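Local coordinates for CD38 molecule (Bos taurus, PDB 3P5S), which is an ectoenzyme of the CD38 family, built from helices packed with a parallel beta sheet, which here holds the ligand AVU in a pocket, at residues Gln114-Ser119 against Arg132-Leu137; Leu184-Ala189 against Ala219-Pro224. All blocks are in the same frame, centred on the assembly; numbering follows the deposited sequence.

Contact 1 of 2, residues Gln114-Ser119 against Arg132-Leu137. With AVU ([(2R,3S,4R,5R)-5-(6-amino-9H-purin-9-yl)-3,4-dihydroxytetrahydrofuran-2-yl]methyl [(2R,3R,4R)-4-fluoro-3-hydroxytetrahydrofuran-2-yl]methyl dihydrogen diphosphate), chain E.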
ATOM      1  N   GLN A 114     -10.361  -3.975 -10.771  1.00 20.01           N
ATOM      2  CA  GLN A 114      -9.611  -5.036 -10.088  1.00 20.23           C
ATOM      3  C   GLN A 114      -8.905  -4.582  -8.816  1.00 15.45           C
ATOM      4  O   GLN A 114      -8.198  -5.362  -8.187  1.00 18.99           O
ATOM      5  CB  GLN A 114      -8.515  -5.613 -10.994  1.00 20.42           C
ATOM      6  CG  GLN A 114      -8.977  -6.378 -12.214  1.00 30.42           C
ATOM      7  CD  GLN A 114      -7.851  -7.250 -12.761  1.00 31.67           C
ATOM      8  OE1 GLN A 114      -7.022  -7.772 -11.997  1.00 37.73           O
ATOM      9  NE2 GLN A 114      -7.796  -7.393 -14.076  1.00 28.91           N
ATOM     10  N   GLN A 115      -9.056  -3.320  -8.469  1.00 12.77           N
ATOM     11  CA  GLN A 115      -8.230  -2.717  -7.441  1.00 17.06           C
ATOM     12  C   GLN A 115      -8.806  -2.935  -6.047  1.00 15.40           C
ATOM     13  O   GLN A 115     -10.029  -2.776  -5.812  1.00 11.28           O
ATOM     14  CB  GLN A 115      -8.047  -1.219  -7.706  1.00 15.52           C
ATOM     15  CG  GLN A 115      -6.935  -0.600  -6.880  1.00 17.48           C
ATOM     16  CD  GLN A 115      -6.492   0.754  -7.406  1.00 18.10           C
ATOM     17  OE1 GLN A 115      -6.712   1.086  -8.564  1.00 21.65           O
ATOM     18  NE2 GLN A 115      -5.867   1.537  -6.548  1.00 14.49           N
ATOM     19  N   VAL A 116      -7.921  -3.291  -5.123  1.00 14.70           N
ATOM     20  CA  VAL A 116      -8.324  -3.555  -3.742  1.00 13.15           C
ATOM     21  C   VAL A 116      -7.467  -2.804  -2.726  1.00 13.12           C
ATOM     22  O   VAL A 116      -6.242  -2.914  -2.723  1.00 16.92           O
ATOM     23  CB  VAL A 116      -8.283  -5.080  -3.426  1.00 17.99           C
ATOM     24  CG1 VAL A 116      -8.629  -5.338  -1.946  1.00 15.71           C
ATOM     25  CG2 VAL A 116      -9.236  -5.826  -4.350  1.00 15.80           C
ATOM     26  N   PHE A 117      -8.121  -2.027  -1.870  1.00 11.08           N
ATOM     27  CA  PHE A 117      -7.459  -1.361  -0.748  1.00  7.88           C
ATOM     28  C   PHE A 117      -7.710  -2.143   0.529  1.00 16.07           C
ATOM     29  O   PHE A 117      -8.619  -2.971   0.579  1.00 16.43           O
ATOM     30  CB  PHE A 117      -8.012   0.049  -0.555  1.00  9.88           C
ATOM     31  CG  PHE A 117      -7.779   0.966  -1.726  1.00 18.05           C
ATOM     32  CD1 PHE A 117      -6.696   1.825  -1.737  1.00 14.82           C
ATOM     33  CD2 PHE A 117      -8.649   0.978  -2.801  1.00 22.56           C
ATOM     34  CE1 PHE A 117      -6.466   2.671  -2.795  1.00 13.23           C
ATOM     35  CE2 PHE A 117      -8.424   1.826  -3.888  1.00 19.34           C
ATOM     36  CZ  PHE A 117      -7.333   2.685  -3.872  1.00 19.25           C
ATOM     37  N   TRP A 118      -6.906  -1.885   1.556  1.00 15.12           N
ATOM     38  CA  TRP A 118      -7.119  -2.499   2.857  1.00 18.91           C
ATOM     39  C   TRP A 118      -6.567  -1.589   3.951  1.00 14.24           C
ATOM     40  O   TRP A 118      -5.752  -0.703   3.688  1.00 17.99           O
ATOM     41  CB  TRP A 118      -6.428  -3.865   2.927  1.00 17.95           C
ATOM     42  CG  TRP A 118      -4.977  -3.804   2.518  1.00 14.43           C
ATOM     43  CD1 TRP A 118      -4.479  -3.979   1.257  1.00 17.12           C
ATOM     44  CD2 TRP A 118      -3.846  -3.521   3.362  1.00 17.82           C
ATOM     45  NE1 TRP A 118      -3.112  -3.848   1.264  1.00 14.97           N
ATOM     46  CE2 TRP A 118      -2.696  -3.554   2.538  1.00 20.91           C
ATOM     47  CE3 TRP A 118      -3.690  -3.259   4.732  1.00 18.74           C
ATOM     48  CZ2 TRP A 118      -1.413  -3.315   3.036  1.00 16.58           C
ATOM     49  CZ3 TRP A 118      -2.398  -3.027   5.230  1.00 17.99           C
ATOM     50  CH2 TRP A 118      -1.283  -3.077   4.387  1.00 14.29           C
ATOM     51  N   SER A 119      -6.987  -1.837   5.183  1.00 15.84           N
ATOM     52  CA  SER A 119      -6.516  -1.084   6.321  1.00 12.54           C
ATOM     53  C   SER A 119      -6.747  -1.990   7.519  1.00 16.31           C
ATOM     54  O   SER A 119      -7.893  -2.355   7.796  1.00 15.88           O
ATOM     55  CB  SER A 119      -7.316   0.223   6.469  1.00 15.87           C
ATOM     56  OG  SER A 119      -6.600   1.141   7.268  1.00 20.15           O
ATOM     57  N   ARG A 132     -10.073 -13.927  -5.844  1.00 24.61           N
ATOM     58  CA  ARG A 132     -10.885 -13.286  -6.858  1.00 26.14           C
ATOM     59  C   ARG A 132     -10.071 -12.705  -8.021  1.00 24.51           C
ATOM     60  O   ARG A 132     -10.618 -12.020  -8.880  1.00 30.20           O
ATOM     61  CB  ARG A 132     -11.748 -12.179  -6.238  1.00 29.06           C
ATOM     62  CG  ARG A 132     -12.412 -12.525  -4.922  1.00 42.76           C
ATOM     63  CD  ARG A 132     -13.493 -13.601  -5.042  1.00 54.58           C
ATOM     64  NE  ARG A 132     -14.332 -13.610  -3.839  1.00 54.97           N
ATOM     65  CZ  ARG A 132     -15.109 -14.619  -3.446  1.00 60.20           C
ATOM     66  NH1 ARG A 132     -15.177 -15.745  -4.151  1.00 42.32           N
ATOM     67  NH2 ARG A 132     -15.822 -14.498  -2.327  1.00 54.19           N
ATOM     68  N   ARG A 133      -8.770 -12.950  -8.056  1.00 25.19           N
ATOM     69  CA  ARG A 133      -7.963 -12.413  -9.149  1.00 20.97           C
ATOM     70  C   ARG A 133      -8.043 -10.896  -9.241  1.00 28.24           C
ATOM     71  O   ARG A 133      -8.189 -10.303 -10.323  1.00 22.22           O
ATOM     72  CB  ARG A 133      -8.351 -13.069 -10.483  1.00 34.43           C
ATOM     73  CG  ARG A 133      -7.937 -14.532 -10.552  1.00 37.93           C
ATOM     74  CD  ARG A 133      -8.881 -15.349 -11.429  1.00 62.71           C
ATOM     75  NE  ARG A 133      -8.502 -16.764 -11.499  1.00 67.16           N
ATOM     76  CZ  ARG A 133      -9.355 -17.774 -11.352  1.00 73.54           C
ATOM     77  NH1 ARG A 133     -10.640 -17.530 -11.123  1.00 71.24           N
ATOM     78  NH2 ARG A 133      -8.927 -19.028 -11.431  1.00 71.31           N
ATOM     79  N   LEU A 134      -7.934 -10.272  -8.082  1.00 20.00           N
ATOM     80  CA  LEU A 134      -7.910  -8.827  -7.992  1.00 18.24           C
ATOM     81  C   LEU A 134      -6.486  -8.425  -7.608  1.00 16.91           C
ATOM     82  O   LEU A 134      -5.625  -9.278  -7.445  1.00 18.63           O
ATOM     83  CB  LEU A 134      -8.920  -8.370  -6.927  1.00 15.27           C
ATOM     84  CG  LEU A 134     -10.346  -8.812  -7.235  1.00 17.35           C
ATOM     85  CD1 LEU A 134     -11.295  -8.234  -6.174  1.00 25.29           C
ATOM     86  CD2 LEU A 134     -10.755  -8.326  -8.625  1.00 18.35           C
ATOM     87  N   MET A 135      -6.228  -7.135  -7.422  1.00 18.89           N
ATOM     88  CA  MET A 135      -4.861  -6.718  -7.087  1.00 20.06           C
ATOM     89  C   MET A 135      -4.857  -5.696  -5.953  1.00 16.96           C
ATOM     90  O   MET A 135      -5.618  -4.731  -5.974  1.00 15.85           O
ATOM     91  CB  MET A 135      -4.148  -6.148  -8.328  1.00 15.91           C
ATOM     92  CG  MET A 135      -3.975  -7.135  -9.484  1.00 28.01           C
ATOM     93  SD  MET A 135      -3.213  -6.361 -10.942  1.00 37.94           S
ATOM     94  CE  MET A 135      -1.622  -5.924 -10.272  1.00 25.98           C
ATOM     95  N   THR A 136      -4.004  -5.929  -4.965  1.00 15.77           N
ATOM     96  CA  THR A 136      -3.767  -4.959  -3.916  1.00 16.89           C
ATOM     97  C   THR A 136      -2.525  -4.184  -4.314  1.00 16.15           C
ATOM     98  O   THR A 136      -1.911  -4.487  -5.338  1.00 15.76           O
ATOM     99  CB  THR A 136      -3.550  -5.628  -2.539  1.00 10.53           C
ATOM    100  OG1 THR A 136      -2.414  -6.509  -2.610  1.00 17.09           O
ATOM    101  CG2 THR A 136      -4.813  -6.376  -2.091  1.00 13.92           C
ATOM    102  N   LEU A 137      -2.164  -3.184  -3.520  1.00 13.43           N
ATOM    103  CA  LEU A 137      -0.919  -2.450  -3.766  1.00 14.69           C
ATOM    104  C   LEU A 137       0.297  -3.405  -3.844  1.00 15.53           C
ATOM    105  O   LEU A 137       1.249  -3.171  -4.612  1.00 15.01           O
ATOM    106  CB  LEU A 137      -0.709  -1.382  -2.689  1.00 14.05           C
ATOM    107  CG  LEU A 137       0.595  -0.598  -2.902  1.00 15.46           C
ATOM    108  CD1 LEU A 137       0.561   0.019  -4.298  1.00 14.09           C
ATOM    109  CD2 LEU A 137       0.749   0.471  -1.830  1.00 17.33           C
TER
HETATM  110  N1  AVU E 280       4.621  -3.793   2.784  1.00 33.20           N
HETATM  111  C2  AVU E 280       5.106  -3.345   3.958  1.00 41.87           C
HETATM  112  N3  AVU E 280       4.509  -2.281   4.539  1.00 29.36           N
HETATM  113  C4  AVU E 280       3.456  -1.659   3.977  1.00 32.77           C
HETATM  114  C5  AVU E 280       2.938  -2.101   2.773  1.00 26.95           C
HETATM  115  C6  AVU E 280       3.562  -3.192   2.193  1.00 21.22           C
HETATM  116  N6  AVU E 280       3.079  -3.702   0.939  1.00 38.03           N
HETATM  117  N7  AVU E 280       1.891  -1.291   2.460  1.00 30.84           N
HETATM  118  C8  AVU E 280       1.775  -0.358   3.441  1.00 29.10           C
HETATM  119  N9  AVU E 280       2.735  -0.597   4.374  1.00 35.26           N
HETATM  120  PA  AVU E 280      -2.387  -0.100   8.364  1.00 31.68           P
HETATM  121  PB  AVU E 280      -2.937   1.524   6.136  1.00 19.47           P
HETATM  122  C1' AVU E 280       3.023   0.090   5.635  1.00 41.86           C
HETATM  123  O1A AVU E 280      -2.894   0.774   9.476  1.00 31.06           O
HETATM  124  O1B AVU E 280      -2.022   2.509   6.840  1.00 24.63           O
HETATM  125  C1R AVU E 280      -1.947   1.620   1.032  1.00 28.67           C
HETATM  126  C2' AVU E 280       2.675   1.535   5.677  1.00 43.89           C
HETATM  127  O2' AVU E 280       3.771   2.290   6.113  1.00 36.09           O
HETATM  128  O2A AVU E 280      -2.650  -1.573   8.604  1.00 30.50           O
HETATM  129  O2B AVU E 280      -4.281   2.098   5.758  1.00 20.52           O
HETATM  130  C2R AVU E 280      -2.633   0.408   0.491  1.00 23.03           C
HETATM  131  F2R AVU E 280      -1.718  -0.562   0.494  1.00 22.03           F
HETATM  132  C3' AVU E 280       1.554   1.638   6.585  1.00 49.85           C
HETATM  133  O3' AVU E 280       1.672   2.748   7.396  1.00 48.22           O
HETATM  134  O3A AVU E 280      -3.140   0.236   7.022  1.00 19.70           O
HETATM  135  C3R AVU E 280      -3.621   0.040   1.458  1.00 20.96           C
HETATM  136  O3R AVU E 280      -4.909   0.139   0.903  1.00 24.86           O
HETATM  137  C4' AVU E 280       1.475   0.314   7.360  1.00 44.71           C
HETATM  138  O4' AVU E 280       2.410  -0.552   6.792  1.00 40.80           O
HETATM  139  C4R AVU E 280      -3.462   0.969   2.615  1.00 15.86           C
HETATM  140  O4R AVU E 280      -2.678   2.058   2.122  1.00 21.98           O
HETATM  141  C5' AVU E 280       0.069  -0.320   7.420  1.00 30.85           C
HETATM  142  O5' AVU E 280      -0.849   0.303   8.265  1.00 44.72           O
HETATM  143  C5R AVU E 280      -2.857   0.301   3.807  1.00 16.15           C
HETATM  144  O5R AVU E 280      -2.200   1.060   4.773  1.00 24.80           O
HETATM  145  O   HOH W   1      -3.904  -2.232  -1.533  1.00 10.94           O
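Val116 sets CG1 opposite its backbone N (chi1 177°), which turns CG2 to Leu134, whose own CG lies opposite its carbonyl carbon (chi1 -59°). CG2 of Val116 then meets CB of Leu134 at 3.6 Å and also touches CD1, the two side chains crossing at about a right angle. The other methyl, CG1, and CB of Val116 face CG2 of Thr136. That methyl in turn reaches CD1 of Trp118 at 4.1 Å, approaching the indole obliquely. The Thr136 hydroxyl and Trp118 NE1 both bond to Glu138, which ties the indole to the loop.

Between the backbones, Met135 N donates to Gln114 O (2.8 Å) in a nearly straight bond, and Val116 N donates to Met135 O, tilted from the carbonyl plane. Together they make a single parallel bridge of Gln115 with Met135. The chain leaves edge strand 115-119 of the parallel sheet, runs through helix 122-132, turns in a Schellman motif at Arg133 and returns alongside the strand as a loop, which makes only this one bridge to it. One residue beyond the bridge the backbones are still close, with Thr136 CA-H directed at Val116 O (CA to O 3.4 Å); after that they part, and a water joins the same carbonyl to Leu137 N.

At the far end the strand reaches the AVU pocket. Trp118 N gives a straight bond to O3R of AVU (2.9 Å), and the indole lays one face against C5R. Ser119 OG donates to O2B at 2.9 Å, while Leu137 CB lies 3.4 Å from the AVU fluorine F2R.

Contact 2 of 2, residues Leu184-Ala189 against Ala219-Pro224. With AVU ([(2R,3S,4R,5R)-5-(6-amino-9H-purin-9-yl)-3,4-dihydroxytetrahydrofuran-2-yl]methyl [(2R,3R,4R)-4-fluoro-3-hydroxytetrahydrofuran-2-yl]methyl dihydrogen diphosphate), chain E.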
ATOM      1  N   LEU A 184       3.594   5.905  -3.049  1.00 12.58           N
ATOM      2  CA  LEU A 184       3.103   4.837  -3.901  1.00 14.09           C
ATOM      3  C   LEU A 184       1.575   4.685  -3.729  1.00 13.08           C
ATOM      4  O   LEU A 184       0.831   4.504  -4.695  1.00 13.15           O
ATOM      5  CB  LEU A 184       3.821   3.492  -3.606  1.00 10.63           C
ATOM      6  CG  LEU A 184       3.701   2.439  -4.726  1.00 11.89           C
ATOM      7  CD1 LEU A 184       4.601   2.800  -5.891  1.00 13.72           C
ATOM      8  CD2 LEU A 184       4.020   1.017  -4.259  1.00 11.05           C
ATOM      9  N   SER A 185       1.122   4.740  -2.487  1.00 13.20           N
ATOM     10  CA  SER A 185      -0.315   4.637  -2.181  1.00 15.73           C
ATOM     11  C   SER A 185      -1.102   5.770  -2.795  1.00 14.17           C
ATOM     12  O   SER A 185      -2.199   5.568  -3.301  1.00 15.19           O
ATOM     13  CB  SER A 185      -0.530   4.684  -0.672  1.00 15.34           C
ATOM     14  OG  SER A 185       0.011   3.537  -0.069  1.00 20.27           O
ATOM     15  N   GLU A 186      -0.560   6.978  -2.703  1.00 14.10           N
ATOM     16  CA  GLU A 186      -1.212   8.131  -3.316  1.00 16.71           C
ATOM     17  C   GLU A 186      -1.414   7.910  -4.806  1.00 15.06           C
ATOM     18  O   GLU A 186      -2.527   8.079  -5.325  1.00 15.22           O
ATOM     19  CB  GLU A 186      -0.405   9.418  -3.099  1.00 15.16           C
ATOM     20  CG  GLU A 186      -1.191  10.655  -3.517  1.00 29.89           C
ATOM     21  CD  GLU A 186      -0.331  11.913  -3.629  1.00 36.46           C
ATOM     22  OE1 GLU A 186       0.577  12.117  -2.798  1.00 32.11           O
ATOM     23  OE2 GLU A 186      -0.572  12.690  -4.569  1.00 44.18           O
ATOM     24  N   ARG A 187      -0.333   7.531  -5.495  1.00 13.42           N
ATOM     25  CA  ARG A 187      -0.409   7.249  -6.923  1.00 13.03           C
ATOM     26  C   ARG A 187      -1.331   6.075  -7.238  1.00 12.53           C
ATOM     27  O   ARG A 187      -2.051   6.114  -8.235  1.00 14.16           O
ATOM     28  CB  ARG A 187       0.969   6.987  -7.519  1.00 24.54           C
ATOM     29  CG  ARG A 187       1.968   8.108  -7.299  1.00 23.85           C
ATOM     30  CD  ARG A 187       1.819   9.252  -8.341  1.00 28.71           C
ATOM     31  NE  ARG A 187       1.381   8.769  -9.658  1.00 29.99           N
ATOM     32  CZ  ARG A 187       2.144   8.747 -10.755  1.00 23.85           C
ATOM     33  NH1 ARG A 187       3.394   9.174 -10.709  1.00 28.43           N
ATOM     34  NH2 ARG A 187       1.662   8.288 -11.905  1.00 31.47           N
ATOM     35  N   PHE A 188      -1.291   5.037  -6.394  1.00 13.60           N
ATOM     36  CA  PHE A 188      -2.196   3.910  -6.473  1.00 15.57           C
ATOM     37  C   PHE A 188      -3.659   4.396  -6.469  1.00 13.77           C
ATOM     38  O   PHE A 188      -4.477   3.937  -7.254  1.00 17.60           O
ATOM     39  CB  PHE A 188      -1.925   3.020  -5.253  1.00 12.88           C
ATOM     40  CG  PHE A 188      -2.670   1.695  -5.221  1.00 13.95           C
ATOM     41  CD1 PHE A 188      -2.520   0.735  -6.214  1.00 15.37           C
ATOM     42  CD2 PHE A 188      -3.418   1.366  -4.103  1.00 12.35           C
ATOM     43  CE1 PHE A 188      -3.169  -0.511  -6.124  1.00 13.77           C
ATOM     44  CE2 PHE A 188      -4.056   0.126  -3.991  1.00 16.65           C
ATOM     45  CZ  PHE A 188      -3.933  -0.823  -5.006  1.00  9.63           C
ATOM     46  N   ALA A 189      -3.993   5.290  -5.553  1.00 13.47           N
ATOM     47  CA  ALA A 189      -5.385   5.728  -5.394  1.00 13.52           C
ATOM     48  C   ALA A 189      -5.778   6.666  -6.517  1.00 13.67           C
ATOM     49  O   ALA A 189      -6.917   6.648  -6.975  1.00 15.24           O
ATOM     50  CB  ALA A 189      -5.576   6.427  -4.014  1.00 14.69           C
ATOM     51  N   ALA A 219      -8.080   7.261   0.422  1.00 16.71           N
ATOM     52  CA  ALA A 219      -9.450   7.685   0.211  1.00 17.02           C
ATOM     53  C   ALA A 219      -9.546   9.145  -0.301  1.00 18.70           C
ATOM     54  O   ALA A 219     -10.311   9.415  -1.231  1.00 16.45           O
ATOM     55  CB  ALA A 219     -10.295   7.451   1.483  1.00 12.26           C
ATOM     56  N   PRO A 220      -8.748  10.078   0.270  1.00 15.18           N
ATOM     57  CA  PRO A 220      -8.865  11.488  -0.146  1.00 18.10           C
ATOM     58  C   PRO A 220      -8.283  11.764  -1.528  1.00 24.68           C
ATOM     59  O   PRO A 220      -8.479  12.845  -2.025  1.00 16.34           O
ATOM     60  CB  PRO A 220      -8.031  12.240   0.901  1.00 23.58           C
ATOM     61  CG  PRO A 220      -7.863  11.276   2.054  1.00 17.33           C
ATOM     62  CD  PRO A 220      -7.860   9.917   1.440  1.00 13.89           C
ATOM     63  N   ASN A 221      -7.564  10.822  -2.129  1.00 18.56           N
ATOM     64  CA  ASN A 221      -6.962  11.081  -3.426  1.00 16.36           C
ATOM     65  C   ASN A 221      -7.550  10.172  -4.499  1.00 22.69           C
ATOM     66  O   ASN A 221      -7.064  10.106  -5.627  1.00 20.10           O
ATOM     67  CB  ASN A 221      -5.435  10.901  -3.362  1.00 19.05           C
ATOM     68  CG  ASN A 221      -4.724  12.080  -2.726  1.00 24.85           C
ATOM     69  OD1 ASN A 221      -4.675  13.173  -3.297  1.00 27.24           O
ATOM     70  ND2 ASN A 221      -4.134  11.857  -1.550  1.00 17.48           N
ATOM     71  N   LEU A 222      -8.578   9.435  -4.111  1.00 17.74           N
ATOM     72  CA  LEU A 222      -9.203   8.471  -4.975  1.00 18.34           C
ATOM     73  C   LEU A 222      -9.743   9.207  -6.194  1.00 28.40           C
ATOM     74  O   LEU A 222     -10.448  10.207  -6.053  1.00 24.42           O
ATOM     75  CB  LEU A 222     -10.304   7.782  -4.167  1.00 23.21           C
ATOM     76  CG  LEU A 222     -10.970   6.497  -4.602  1.00 29.01           C
ATOM     77  CD1 LEU A 222      -9.928   5.469  -5.045  1.00 17.52           C
ATOM     78  CD2 LEU A 222     -11.820   6.010  -3.426  1.00 23.96           C
ATOM     79  N   ARG A 223      -9.381   8.736  -7.390  1.00 23.29           N
ATOM     80  CA  ARG A 223      -9.905   9.336  -8.620  1.00 30.18           C
ATOM     81  C   ARG A 223     -11.399   9.551  -8.480  1.00 19.21           C
ATOM     82  O   ARG A 223     -12.111   8.683  -7.972  1.00 23.92           O
ATOM     83  CB  ARG A 223      -9.632   8.462  -9.854  1.00 28.99           C
ATOM     84  CG  ARG A 223     -10.026   9.150 -11.171  1.00 28.49           C
ATOM     85  CD  ARG A 223     -10.191   8.169 -12.316  1.00 22.79           C
ATOM     86  NE  ARG A 223      -9.004   7.339 -12.531  1.00 24.71           N
ATOM     87  CZ  ARG A 223      -7.997   7.663 -13.326  1.00 25.84           C
ATOM     88  NH1 ARG A 223      -8.018   8.819 -13.974  1.00 28.54           N
ATOM     89  NH2 ARG A 223      -6.961   6.833 -13.473  1.00 25.57           N
ATOM     90  N   PRO A 224     -11.883  10.724  -8.908  1.00 22.88           N
ATOM     91  CA  PRO A 224     -13.311  11.042  -8.792  1.00 27.50           C
ATOM     92  C   PRO A 224     -14.181  10.192  -9.721  1.00 22.37           C
ATOM     93  O   PRO A 224     -13.719   9.783 -10.792  1.00 25.76           O
ATOM     94  CB  PRO A 224     -13.379  12.520  -9.204  1.00 29.69           C
ATOM     95  CG  PRO A 224     -12.008  13.051  -8.955  1.00 32.58           C
ATOM     96  CD  PRO A 224     -11.079  11.903  -9.275  1.00 25.60           C
TER
HETATM   97  N1  AVU E 280       4.621  -3.793   2.784  1.00 33.20           N
HETATM   98  C2  AVU E 280       5.106  -3.345   3.958  1.00 41.87           C
HETATM   99  N3  AVU E 280       4.509  -2.281   4.539  1.00 29.36           N
HETATM  100  C4  AVU E 280       3.456  -1.659   3.977  1.00 32.77           C
HETATM  101  C5  AVU E 280       2.938  -2.101   2.773  1.00 26.95           C
HETATM  102  C6  AVU E 280       3.562  -3.192   2.193  1.00 21.22           C
HETATM  103  N6  AVU E 280       3.079  -3.702   0.939  1.00 38.03           N
HETATM  104  N7  AVU E 280       1.891  -1.291   2.460  1.00 30.84           N
HETATM  105  C8  AVU E 280       1.775  -0.358   3.441  1.00 29.10           C
HETATM  106  N9  AVU E 280       2.735  -0.597   4.374  1.00 35.26           N
HETATM  107  PA  AVU E 280      -2.387  -0.100   8.364  1.00 31.68           P
HETATM  108  PB  AVU E 280      -2.937   1.524   6.136  1.00 19.47           P
HETATM  109  C1' AVU E 280       3.023   0.090   5.635  1.00 41.86           C
HETATM  110  O1A AVU E 280      -2.894   0.774   9.476  1.00 31.06           O
HETATM  111  O1B AVU E 280      -2.022   2.509   6.840  1.00 24.63           O
HETATM  112  C1R AVU E 280      -1.947   1.620   1.032  1.00 28.67           C
HETATM  113  C2' AVU E 280       2.675   1.535   5.677  1.00 43.89           C
HETATM  114  O2' AVU E 280       3.771   2.290   6.113  1.00 36.09           O
HETATM  115  O2A AVU E 280      -2.650  -1.573   8.604  1.00 30.50           O
HETATM  116  O2B AVU E 280      -4.281   2.098   5.758  1.00 20.52           O
HETATM  117  C2R AVU E 280      -2.633   0.408   0.491  1.00 23.03           C
HETATM  118  F2R AVU E 280      -1.718  -0.562   0.494  1.00 22.03           F
HETATM  119  C3' AVU E 280       1.554   1.638   6.585  1.00 49.85           C
HETATM  120  O3' AVU E 280       1.672   2.748   7.396  1.00 48.22           O
HETATM  121  O3A AVU E 280      -3.140   0.236   7.022  1.00 19.70           O
HETATM  122  C3R AVU E 280      -3.621   0.040   1.458  1.00 20.96           C
HETATM  123  O3R AVU E 280      -4.909   0.139   0.903  1.00 24.86           O
HETATM  124  C4' AVU E 280       1.475   0.314   7.360  1.00 44.71           C
HETATM  125  O4' AVU E 280       2.410  -0.552   6.792  1.00 40.80           O
HETATM  126  C4R AVU E 280      -3.462   0.969   2.615  1.00 15.86           C
HETATM  127  O4R AVU E 280      -2.678   2.058   2.122  1.00 21.98           O
HETATM  128  C5' AVU E 280       0.069  -0.320   7.420  1.00 30.85           C
HETATM  129  O5' AVU E 280      -0.849   0.303   8.265  1.00 44.72           O
HETATM  130  C5R AVU E 280      -2.857   0.301   3.807  1.00 16.15           C
HETATM  131  O5R AVU E 280      -2.200   1.060   4.773  1.00 24.80           O
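Ala189, near the end of helix 176-191, meets Asn221-Arg223 in a small, partly buried helix-to-loop contact, where the chain has left helix 213-218 on its way to strand 227-234. Its one direct hydrogen bond runs between backbones: Arg223 N donates to Ala189 O over 3.3 Å, a long bond tilted 35° from the carbonyl plane. Leu222 CA-H points at Ala189 O (CA to O 3.5 Å), and Leu222 CD1 lies 3.8 Å from that O, so this one carbonyl receives both the Arg223 N-H and the Leu222 CA-H.

One turn earlier, Glu186 holds CG opposite its backbone N (chi1 -170°) and extends past Asn221. The meeting is of the methylene, CG, with Asn221 ND2 at 3.7 Å; the carboxylate and amide planes are 19° apart, but the amide nitrogen bonds to Val217 O in helix 213-218. Arg223 extends the grip: its guanidinium donates to the carbonyls of Ser191 and Ala192, where helix 176-191 ends.

Leu222 packs on Leu256 of helix 247-258, which joins a third helix to the junction. On the ligand side, Ser185 brings OG to 3.0 Å from C1R of AVU. Glu218, directly before the loop, touches Ala189 and hydrogen-bonds AVU, so the junction lies beside the AVU pocket, where helices 176-191 and 213-218 come together in this CD38-family domain.

Contact 1 and contact 2 are both partly buried, and both reach AVU. Contact 1 is the larger and holds the edge of the parallel sheet through two short backbone bonds, a water and apolar contacts of Val116 with Leu134 and the Thr136 methyl; contact 2 rests on one long backbone bond and sparse side-chain packing beside a helix end. They meet through helix 176-191: Gln115 NE2 probably hydrogen-bonds Phe188 O, the Phe117 and Phe188 rings pack with planes at about 60°, and Leu137 packs on Leu184. The strand thus brings polar groups to the ligand's sugar and phosphate, whereas the helix offers Ser185 at C1R.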